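Local coordinates for protein jasmonate-induced oxygenase 2 (Arabidopsis thaliana, PDB 6LSV) that uses iron, 2-oxoglutarate and molecular oxygen to hydroxylate the plant hormone jasmonate to 12-hydroxyjasmonate, at residues 1-15 / 101-115. Residues are numbered along the deposited sequence; the frame is centred on the assembly and turned at random.
Sequences DEWPEPIVRVQSLAE and FHMPVNAKETYSNSP
Trp3 is enclosed on both faces and along one edge: Pro115 lies over one face, Ile7 CD1, from its own segment, backs the opposite one, and the backbone of Asn113 meets the rim. Pro115 CG stands 3.5 Å from the centroid of the six-membered ring of Trp3, almost on its normal, in a CH-pi contact. At the edge, Trp3 NE1 donates to Asn113 O (3.1 Å) nearly in the indole plane, a bond that, with the two covered faces, limits the rotation of the ring. The guanidinium of Arg9 follows the same scheme, with Ile7 CG2 of its own segment over one face and polar partners around its rim. Bent at chi2 (-58°), the Arg9 chain turns NE onto Glu109 OE2 (2.9 Å), a salt bridge in which NE meets the carboxylate from above its plane. Arg9 NH2 lies 2.7 Å from Ser112 OG. A water bonds to Ser112 OG and Asn113 OD1 and weakly to Arg9 NH1; Asn113 ND2 is held by Tyr138 OH and Tyr118 O.

Farther along, the extended Gln11 chain, its CG swung opposite the backbone N (chi1 -172°), lays its amide against Val105 CG2. Gln11 NE2 donates to Met103 O (3.2 Å, 168°), while Lys108 NZ meets that carbonyl from the other face of its plane.

These bonds fasten residues 1-9 and helix 10-15 to the chain leaving helix 87-102, where the Asn113 side chain lies about 6 Å from bound jasmonate. Two backbone carbonyls and one carboxylate accept the donors of Trp3, Gln11 and Arg9; Glu109 probably balances the Arg9 charge.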
ATOM      1  N   ASP A   1      19.473   4.844  11.019  1.00 57.27           N
ATOM      2  CA  ASP A   1      20.398   3.732  10.824  1.00 59.15           C
ATOM      3  C   ASP A   1      20.099   2.566  11.769  1.00 54.78           C
ATOM      4  O   ASP A   1      20.528   1.437  11.524  1.00 45.81           O
ATOM      5  CB  ASP A   1      21.845   4.199  11.010  1.00 66.43           C
ATOM      6  CG  ASP A   1      22.855   3.119  10.660  1.00 69.00           C
ATOM      7  OD1 ASP A   1      22.852   2.661   9.497  1.00 65.90           O
ATOM      8  OD2 ASP A   1      23.641   2.719  11.546  1.00 62.58           O
ATOM      9  N   GLU A   2      19.357   2.829  12.843  1.00 53.92           N
ATOM     10  CA  GLU A   2      19.058   1.782  13.807  1.00 50.66           C
ATOM     11  C   GLU A   2      17.692   2.020  14.434  1.00 42.95           C
ATOM     12  O   GLU A   2      17.206   3.154  14.504  1.00 44.28           O
ATOM     13  CB  GLU A   2      20.131   1.714  14.893  1.00 57.91           C
ATOM     14  CG  GLU A   2      20.433   3.049  15.536  1.00 62.59           C
ATOM     15  CD  GLU A   2      20.864   2.901  16.977  1.00 67.47           C
ATOM     16  OE1 GLU A   2      21.581   1.914  17.252  1.00 72.79           O
ATOM     17  OE2 GLU A   2      20.507   3.752  17.822  1.00 73.71           O
ATOM     18  N   TRP A   3      17.079   0.931  14.886  1.00 36.49           N
ATOM     19  CA  TRP A   3      15.813   0.973  15.594  1.00 41.51           C
ATOM     20  C   TRP A   3      16.030   1.382  17.052  1.00 42.32           C
ATOM     21  O   TRP A   3      17.069   1.076  17.642  1.00 43.27           O
ATOM     22  CB  TRP A   3      15.133  -0.391  15.537  1.00 33.74           C
ATOM     23  CG  TRP A   3      15.022  -0.962  14.156  1.00 31.74           C
ATOM     24  CD1 TRP A   3      15.759  -1.985  13.627  1.00 37.75           C
ATOM     25  CD2 TRP A   3      14.100  -0.563  13.133  1.00 36.72           C
ATOM     26  NE1 TRP A   3      15.360  -2.239  12.336  1.00 33.43           N
ATOM     27  CE2 TRP A   3      14.345  -1.379  12.008  1.00 33.70           C
ATOM     28  CE3 TRP A   3      13.098   0.408  13.057  1.00 30.59           C
ATOM     29  CZ2 TRP A   3      13.625  -1.253  10.825  1.00 23.92           C
ATOM     30  CZ3 TRP A   3      12.385   0.532  11.879  1.00 27.33           C
ATOM     31  CH2 TRP A   3      12.652  -0.294  10.780  1.00 24.88           C
ATOM     32  N   PRO A   4      15.060   2.073  17.659  1.00 38.83           N
ATOM     33  CA  PRO A   4      15.215   2.463  19.070  1.00 35.29           C
ATOM     34  C   PRO A   4      15.223   1.288  20.032  1.00 40.89           C
ATOM     35  O   PRO A   4      15.608   1.467  21.196  1.00 42.89           O
ATOM     36  CB  PRO A   4      14.003   3.372  19.318  1.00 38.10           C
ATOM     37  CG  PRO A   4      12.995   2.931  18.308  1.00 39.67           C
ATOM     38  CD  PRO A   4      13.789   2.554  17.091  1.00 38.44           C
ATOM     39  N   GLU A   5      14.835   0.100  19.580  1.00 43.04           N
ATOM     40  CA  GLU A   5      14.683  -1.072  20.429  1.00 34.81           C
ATOM     41  C   GLU A   5      14.730  -2.304  19.538  1.00 35.31           C
ATOM     42  O   GLU A   5      14.491  -2.202  18.329  1.00 34.89           O
ATOM     43  CB  GLU A   5      13.361  -1.016  21.210  1.00 31.01           C
ATOM     44  CG  GLU A   5      12.209  -0.483  20.383  1.00 34.90           C
ATOM     45  CD  GLU A   5      10.956  -0.266  21.197  1.00 43.94           C
ATOM     46  OE1 GLU A   5      11.006  -0.437  22.433  1.00 45.93           O
ATOM     47  OE2 GLU A   5       9.914   0.068  20.594  1.00 47.78           O
ATOM     48  N   PRO A   6      15.042  -3.476  20.093  1.00 41.22           N
ATOM     49  CA  PRO A   6      15.095  -4.682  19.255  1.00 43.26           C
ATOM     50  C   PRO A   6      13.721  -5.037  18.706  1.00 32.93           C
ATOM     51  O   PRO A   6      12.686  -4.759  19.318  1.00 31.67           O
ATOM     52  CB  PRO A   6      15.615  -5.766  20.209  1.00 42.11           C
ATOM     53  CG  PRO A   6      15.377  -5.242  21.575  1.00 38.96           C
ATOM     54  CD  PRO A   6      15.451  -3.749  21.481  1.00 38.69           C
ATOM     55  N   ILE A   7      13.724  -5.660  17.532  1.00 28.59           N
ATOM     56  CA  ILE A   7      12.494  -5.966  16.810  1.00 24.85           C
ATOM     57  C   ILE A   7      11.940  -7.297  17.299  1.00 24.94           C
ATOM     58  O   ILE A   7      12.666  -8.294  17.380  1.00 40.17           O
ATOM     59  CB  ILE A   7      12.740  -6.006  15.292  1.00 28.30           C
ATOM     60  CG1 ILE A   7      12.504  -4.635  14.655  1.00 29.75           C
ATOM     61  CG2 ILE A   7      11.794  -6.975  14.638  1.00 31.04           C
ATOM     62  CD1 ILE A   7      13.245  -3.514  15.306  1.00 32.37           C
ATOM     63  N   VAL A   8      10.652  -7.315  17.621  1.00 24.81           N
ATOM     64  CA  VAL A   8       9.932  -8.545  17.918  1.00 23.81           C
ATOM     65  C   VAL A   8       9.148  -8.933  16.672  1.00 25.48           C
ATOM     66  O   VAL A   8       8.346  -8.140  16.164  1.00 30.14           O
ATOM     67  CB  VAL A   8       8.998  -8.373  19.123  1.00 21.31           C
ATOM     68  CG1 VAL A   8       8.035  -9.536  19.207  1.00 21.85           C
ATOM     69  CG2 VAL A   8       9.804  -8.250  20.395  1.00 17.87           C
ATOM     70  N   ARG A   9       9.380 -10.141  16.169  1.00 25.88           N
ATOM     71  CA  ARG A   9       8.647 -10.624  15.004  1.00 30.76           C
ATOM     72  C   ARG A   9       7.276 -11.117  15.445  1.00 27.34           C
ATOM     73  O   ARG A   9       7.177 -12.051  16.247  1.00 31.10           O
ATOM     74  CB  ARG A   9       9.423 -11.731  14.299  1.00 23.53           C
ATOM     75  CG  ARG A   9      10.841 -11.339  13.930  1.00 25.18           C
ATOM     76  CD  ARG A   9      10.869 -10.110  13.037  1.00 19.57           C
ATOM     77  NE  ARG A   9      12.237  -9.742  12.686  1.00 20.48           N
ATOM     78  CZ  ARG A   9      12.563  -8.707  11.918  1.00 26.92           C
ATOM     79  NH1 ARG A   9      11.618  -7.926  11.414  1.00 26.72           N
ATOM     80  NH2 ARG A   9      13.837  -8.449  11.658  1.00 30.25           N
ATOM     81  N   VAL A  10       6.219 -10.488  14.923  1.00 26.28           N
ATOM     82  CA  VAL A  10       4.859 -10.819  15.342  1.00 29.64           C
ATOM     83  C   VAL A  10       4.576 -12.303  15.154  1.00 28.87           C
ATOM     84  O   VAL A  10       3.799 -12.898  15.911  1.00 27.90           O
ATOM     85  CB  VAL A  10       3.846  -9.938  14.583  1.00 25.46           C
ATOM     86  CG1 VAL A  10       2.456 -10.108  15.156  1.00 26.11           C
ATOM     87  CG2 VAL A  10       4.266  -8.481  14.651  1.00 22.66           C
ATOM     88  N   GLN A  11       5.214 -12.930  14.163  1.00 27.26           N
ATOM     89  CA  GLN A  11       5.068 -14.371  13.991  1.00 30.87           C
ATOM     90  C   GLN A  11       5.555 -15.128  15.221  1.00 32.53           C
ATOM     91  O   GLN A  11       4.980 -16.160  15.589  1.00 32.26           O
ATOM     92  CB  GLN A  11       5.823 -14.831  12.746  1.00 25.35           C
ATOM     93  CG  GLN A  11       5.561 -16.277  12.384  1.00 33.12           C
ATOM     94  CD  GLN A  11       6.542 -16.813  11.364  1.00 40.72           C
ATOM     95  OE1 GLN A  11       7.416 -16.087  10.882  1.00 38.65           O
ATOM     96  NE2 GLN A  11       6.405 -18.090  11.029  1.00 37.57           N
ATOM     97  N   SER A  12       6.615 -14.633  15.869  1.00 29.65           N
ATOM     98  CA  SER A  12       7.119 -15.290  17.072  1.00 26.90           C
ATOM     99  C   SER A  12       6.084 -15.261  18.184  1.00 31.76           C
ATOM    100  O   SER A  12       5.953 -16.225  18.947  1.00 35.39           O
ATOM    101  CB  SER A  12       8.412 -14.624  17.544  1.00 24.58           C
ATOM    102  OG  SER A  12       9.391 -14.601  16.523  1.00 37.38           O
ATOM    103  N   LEU A  13       5.345 -14.158  18.296  1.00 33.06           N
ATOM    104  CA  LEU A  13       4.313 -14.061  19.322  1.00 34.85           C
ATOM    105  C   LEU A  13       3.167 -15.025  19.037  1.00 33.41           C
ATOM    106  O   LEU A  13       2.706 -15.740  19.934  1.00 34.24           O
ATOM    107  CB  LEU A  13       3.808 -12.620  19.420  1.00 30.02           C
ATOM    108  CG  LEU A  13       4.900 -11.548  19.469  1.00 33.77           C
ATOM    109  CD1 LEU A  13       4.318 -10.156  19.267  1.00 28.08           C
ATOM    110  CD2 LEU A  13       5.653 -11.628  20.786  1.00 34.83           C
ATOM    111  N   ALA A  14       2.708 -15.072  17.785  1.00 34.95           N
ATOM    112  CA  ALA A  14       1.616 -15.975  17.438  1.00 36.26           C
ATOM    113  C   ALA A  14       2.033 -17.436  17.549  1.00 35.36           C
ATOM    114  O   ALA A  14       1.179 -18.304  17.756  1.00 36.73           O
ATOM    115  CB  ALA A  14       1.113 -15.673  16.026  1.00 34.06           C
ATOM    116  N   GLU A  15       3.328 -17.727  17.408  1.00 36.18           N
ATOM    117  CA  GLU A  15       3.790 -19.108  17.489  1.00 37.12           C
ATOM    118  C   GLU A  15       3.962 -19.558  18.930  1.00 41.38           C
ATOM    119  O   GLU A  15       3.836 -20.753  19.223  1.00 50.20           O
ATOM    120  CB  GLU A  15       5.088 -19.274  16.703  1.00 27.65           C
ATOM    121  CG  GLU A  15       4.836 -19.587  15.244  1.00 27.80           C
ATOM    122  CD  GLU A  15       6.081 -19.491  14.396  1.00 34.27           C
ATOM    123  OE1 GLU A  15       7.171 -19.280  14.968  1.00 28.87           O
ATOM    124  OE2 GLU A  15       5.965 -19.625  13.158  1.00 37.16           O
ATOM    125  N   PHE A 101       6.549 -16.687   4.507  1.00 33.02           N
ATOM    126  CA  PHE A 101       6.185 -16.331   5.871  1.00 31.09           C
ATOM    127  C   PHE A 101       5.856 -17.540   6.734  1.00 30.30           C
ATOM    128  O   PHE A 101       5.836 -17.415   7.964  1.00 38.74           O
ATOM    129  CB  PHE A 101       5.010 -15.354   5.860  1.00 31.16           C
ATOM    130  CG  PHE A 101       5.394 -13.959   5.459  1.00 34.23           C
ATOM    131  CD1 PHE A 101       6.155 -13.167   6.306  1.00 30.33           C
ATOM    132  CD2 PHE A 101       5.004 -13.441   4.232  1.00 29.49           C
ATOM    133  CE1 PHE A 101       6.517 -11.881   5.942  1.00 24.72           C
ATOM    134  CE2 PHE A 101       5.361 -12.154   3.861  1.00 26.25           C
ATOM    135  CZ  PHE A 101       6.121 -11.373   4.718  1.00 30.64           C
ATOM    136  N   HIS A 102       5.598 -18.701   6.131  1.00 36.32           N
ATOM    137  CA  HIS A 102       5.418 -19.924   6.906  1.00 37.50           C
ATOM    138  C   HIS A 102       6.738 -20.559   7.320  1.00 36.73           C
ATOM    139  O   HIS A 102       6.735 -21.450   8.176  1.00 36.26           O
ATOM    140  CB  HIS A 102       4.582 -20.931   6.120  1.00 34.10           C
ATOM    141  CG  HIS A 102       3.124 -20.597   6.090  1.00 41.39           C
ATOM    142  ND1 HIS A 102       2.201 -21.338   5.385  1.00 41.14           N
ATOM    143  CD2 HIS A 102       2.432 -19.593   6.677  1.00 41.58           C
ATOM    144  CE1 HIS A 102       1.002 -20.807   5.542  1.00 40.89           C
ATOM    145  NE2 HIS A 102       1.114 -19.748   6.322  1.00 38.84           N
ATOM    146  N   MET A 103       7.857 -20.122   6.738  1.00 39.05           N
ATOM    147  CA  MET A 103       9.194 -20.493   7.181  1.00 34.39           C
ATOM    148  C   MET A 103       9.366 -20.185   8.662  1.00 38.32           C
ATOM    149  O   MET A 103       8.682 -19.302   9.197  1.00 37.18           O
ATOM    150  CB  MET A 103      10.253 -19.735   6.384  1.00 34.38           C
ATOM    151  CG  MET A 103      10.746 -20.429   5.145  1.00 40.12           C
ATOM    152  SD  MET A 103      12.445 -19.930   4.847  0.63 60.27           S
ATOM    153  CE  MET A 103      12.232 -18.187   4.497  1.00 36.90           C
ATOM    154  N   PRO A 104      10.259 -20.888   9.356  1.00 49.02           N
ATOM    155  CA  PRO A 104      10.615 -20.476  10.718  1.00 36.31           C
ATOM    156  C   PRO A 104      11.130 -19.043  10.729  1.00 34.04           C
ATOM    157  O   PRO A 104      11.796 -18.599   9.792  1.00 35.19           O
ATOM    158  CB  PRO A 104      11.705 -21.474  11.119  1.00 34.95           C
ATOM    159  CG  PRO A 104      11.425 -22.683  10.282  1.00 39.99           C
ATOM    160  CD  PRO A 104      10.891 -22.164   8.975  1.00 44.39           C
ATOM    161  N   VAL A 105      10.802 -18.321  11.803  1.00 34.73           N
ATOM    162  CA  VAL A 105      11.151 -16.905  11.899  1.00 31.61           C
ATOM    163  C   VAL A 105      12.651 -16.701  11.717  1.00 35.35           C
ATOM    164  O   VAL A 105      13.087 -15.752  11.054  1.00 36.99           O
ATOM    165  CB  VAL A 105      10.665 -16.324  13.240  1.00 33.27           C
ATOM    166  CG1 VAL A 105      10.831 -14.826  13.251  1.00 33.76           C
ATOM    167  CG2 VAL A 105       9.219 -16.698  13.499  1.00 35.12           C
ATOM    168  N   ASN A 106      13.465 -17.586  12.296  1.00 34.77           N
ATOM    169  CA  ASN A 106      14.913 -17.412  12.228  1.00 37.56           C
ATOM    170  C   ASN A 106      15.480 -17.663  10.837  1.00 34.86           C
ATOM    171  O   ASN A 106      16.673 -17.419  10.626  1.00 35.38           O
ATOM    172  CB  ASN A 106      15.599 -18.325  13.243  1.00 31.52           C
ATOM    173  CG  ASN A 106      15.283 -17.942  14.673  1.00 33.23           C
ATOM    174  OD1 ASN A 106      15.156 -16.761  14.993  1.00 36.11           O
ATOM    175  ND2 ASN A 106      15.154 -18.939  15.541  1.00 30.05           N
ATOM    176  N   ALA A 107      14.667 -18.134   9.891  1.00 33.49           N
ATOM    177  CA  ALA A 107      15.131 -18.328   8.523  1.00 37.84           C
ATOM    178  C   ALA A 107      15.094 -17.043   7.704  1.00 41.13           C
ATOM    179  O   ALA A 107      15.790 -16.954   6.687  1.00 43.23           O
ATOM    180  CB  ALA A 107      14.295 -19.408   7.831  1.00 36.51           C
ATOM    181  N   LYS A 108      14.298 -16.055   8.119  1.00 34.52           N
ATOM    182  CA  LYS A 108      14.269 -14.754   7.465  1.00 33.82           C
ATOM    183  C   LYS A 108      15.032 -13.683   8.234  1.00 32.68           C
ATOM    184  O   LYS A 108      15.188 -12.571   7.717  1.00 29.07           O
ATOM    185  CB  LYS A 108      12.822 -14.281   7.264  1.00 33.66           C
ATOM    186  CG  LYS A 108      11.755 -15.350   7.439  1.00 33.81           C
ATOM    187  CD  LYS A 108      10.378 -14.710   7.576  1.00 31.88           C
ATOM    188  CE  LYS A 108       9.304 -15.731   7.930  1.00 33.19           C
ATOM    189  NZ  LYS A 108       9.283 -16.088   9.373  1.00 41.50           N
ATOM    190  N   GLU A 109      15.509 -13.990   9.446  1.00 28.00           N
ATOM    191  CA  GLU A 109      16.156 -12.979  10.280  1.00 35.34           C
ATOM    192  C   GLU A 109      17.344 -12.342   9.574  1.00 32.80           C
ATOM    193  O   GLU A 109      17.606 -11.146   9.739  1.00 37.58           O
ATOM    194  CB  GLU A 109      16.602 -13.592  11.606  1.00 32.53           C
ATOM    195  CG  GLU A 109      15.594 -13.454  12.729  1.00 34.80           C
ATOM    196  CD  GLU A 109      15.274 -12.008  13.076  1.00 41.33           C
ATOM    197  OE1 GLU A 109      16.140 -11.132  12.859  1.00 50.21           O
ATOM    198  OE2 GLU A 109      14.158 -11.747  13.578  1.00 35.56           O
ATOM    199  N   THR A 110      18.078 -13.124   8.785  1.00 35.08           N
ATOM    200  CA  THR A 110      19.200 -12.575   8.038  1.00 34.67           C
ATOM    201  C   THR A 110      18.774 -11.520   7.024  1.00 37.62           C
ATOM    202  O   THR A 110      19.639 -10.809   6.499  1.00 38.81           O
ATOM    203  CB  THR A 110      19.941 -13.701   7.325  1.00 32.24           C
ATOM    204  OG1 THR A 110      21.100 -13.173   6.673  1.00 34.65           O
ATOM    205  CG2 THR A 110      19.034 -14.321   6.297  1.00 34.17           C
ATOM    206  N   TYR A 111      17.478 -11.405   6.734  1.00 34.87           N
ATOM    207  CA  TYR A 111      16.946 -10.385   5.837  1.00 28.85           C
ATOM    208  C   TYR A 111      16.421  -9.162   6.580  1.00 26.62           C
ATOM    209  O   TYR A 111      15.773  -8.308   5.967  1.00 21.41           O
ATOM    210  CB  TYR A 111      15.828 -10.974   4.976  1.00 30.94           C
ATOM    211  CG  TYR A 111      16.279 -11.993   3.957  1.00 30.93           C
ATOM    212  CD1 TYR A 111      17.282 -11.697   3.046  1.00 22.62           C
ATOM    213  CD2 TYR A 111      15.674 -13.242   3.888  1.00 31.13           C
ATOM    214  CE1 TYR A 111      17.681 -12.622   2.108  1.00 26.21           C
ATOM    215  CE2 TYR A 111      16.066 -14.172   2.955  1.00 28.01           C
ATOM    216  CZ  TYR A 111      17.070 -13.859   2.066  1.00 34.15           C
ATOM    217  OH  TYR A 111      17.468 -14.786   1.131  1.00 36.06           O
ATOM    218  N   SER A 112      16.685  -9.075   7.887  1.00 33.16           N
ATOM    219  CA  SER A 112      16.201  -7.982   8.725  1.00 34.29           C
ATOM    220  C   SER A 112      16.419  -6.625   8.065  1.00 28.81           C
ATOM    221  O   SER A 112      17.508  -6.327   7.558  1.00 32.11           O
ATOM    222  CB  SER A 112      16.905  -8.007  10.081  1.00 22.72           C
ATOM    223  OG  SER A 112      16.160  -7.253  11.021  1.00 45.45           O
ATOM    224  N   ASN A 113      15.364  -5.807   8.051  1.00 27.35           N
ATOM    225  CA  ASN A 113      15.465  -4.478   7.468  1.00 29.78           C
ATOM    226  C   ASN A 113      15.915  -3.476   8.526  1.00 29.35           C
ATOM    227  O   ASN A 113      15.959  -3.774   9.718  1.00 28.25           O
ATOM    228  CB  ASN A 113      14.138  -4.055   6.831  1.00 24.27           C
ATOM    229  CG  ASN A 113      13.055  -3.716   7.850  1.00 24.65           C
ATOM    230  OD1 ASN A 113      13.112  -4.107   9.016  1.00 31.38           O
ATOM    231  ND2 ASN A 113      12.042  -2.988   7.393  1.00 25.15           N
ATOM    232  N   SER A 114      16.245  -2.277   8.070  1.00 30.22           N
ATOM    233  CA  SER A 114      16.753  -1.202   8.908  1.00 32.22           C
ATOM    234  C   SER A 114      16.095   0.095   8.450  1.00 28.20           C
ATOM    235  O   SER A 114      15.628   0.182   7.314  1.00 23.20           O
ATOM    236  CB  SER A 114      18.280  -1.090   8.817  1.00 29.29           C
ATOM    237  OG  SER A 114      18.653  -0.193   7.788  1.00 43.21           O
ATOM    238  N   PRO A 115      16.046   1.114   9.318  1.00 36.28           N
ATOM    239  CA  PRO A 115      15.211   2.295   9.009  1.00 29.45           C
ATOM    240  C   PRO A 115      15.723   3.189   7.879  1.00 30.57           C
ATOM    241  O   PRO A 115      14.984   4.096   7.474  1.00 37.21           O
ATOM    242  CB  PRO A 115      15.181   3.067  10.337  1.00 31.12           C
ATOM    243  CG  PRO A 115      15.660   2.100  11.378  1.00 35.41           C
ATOM    244  CD  PRO A 115      16.572   1.147  10.693  1.00 31.99           C
TER
HETATM  245  O   HOH W   1      13.609  -5.746  11.300  1.00 35.54           O
HETATM  246  O   HOH W   2       9.435 -19.869  13.838  1.00 34.07           O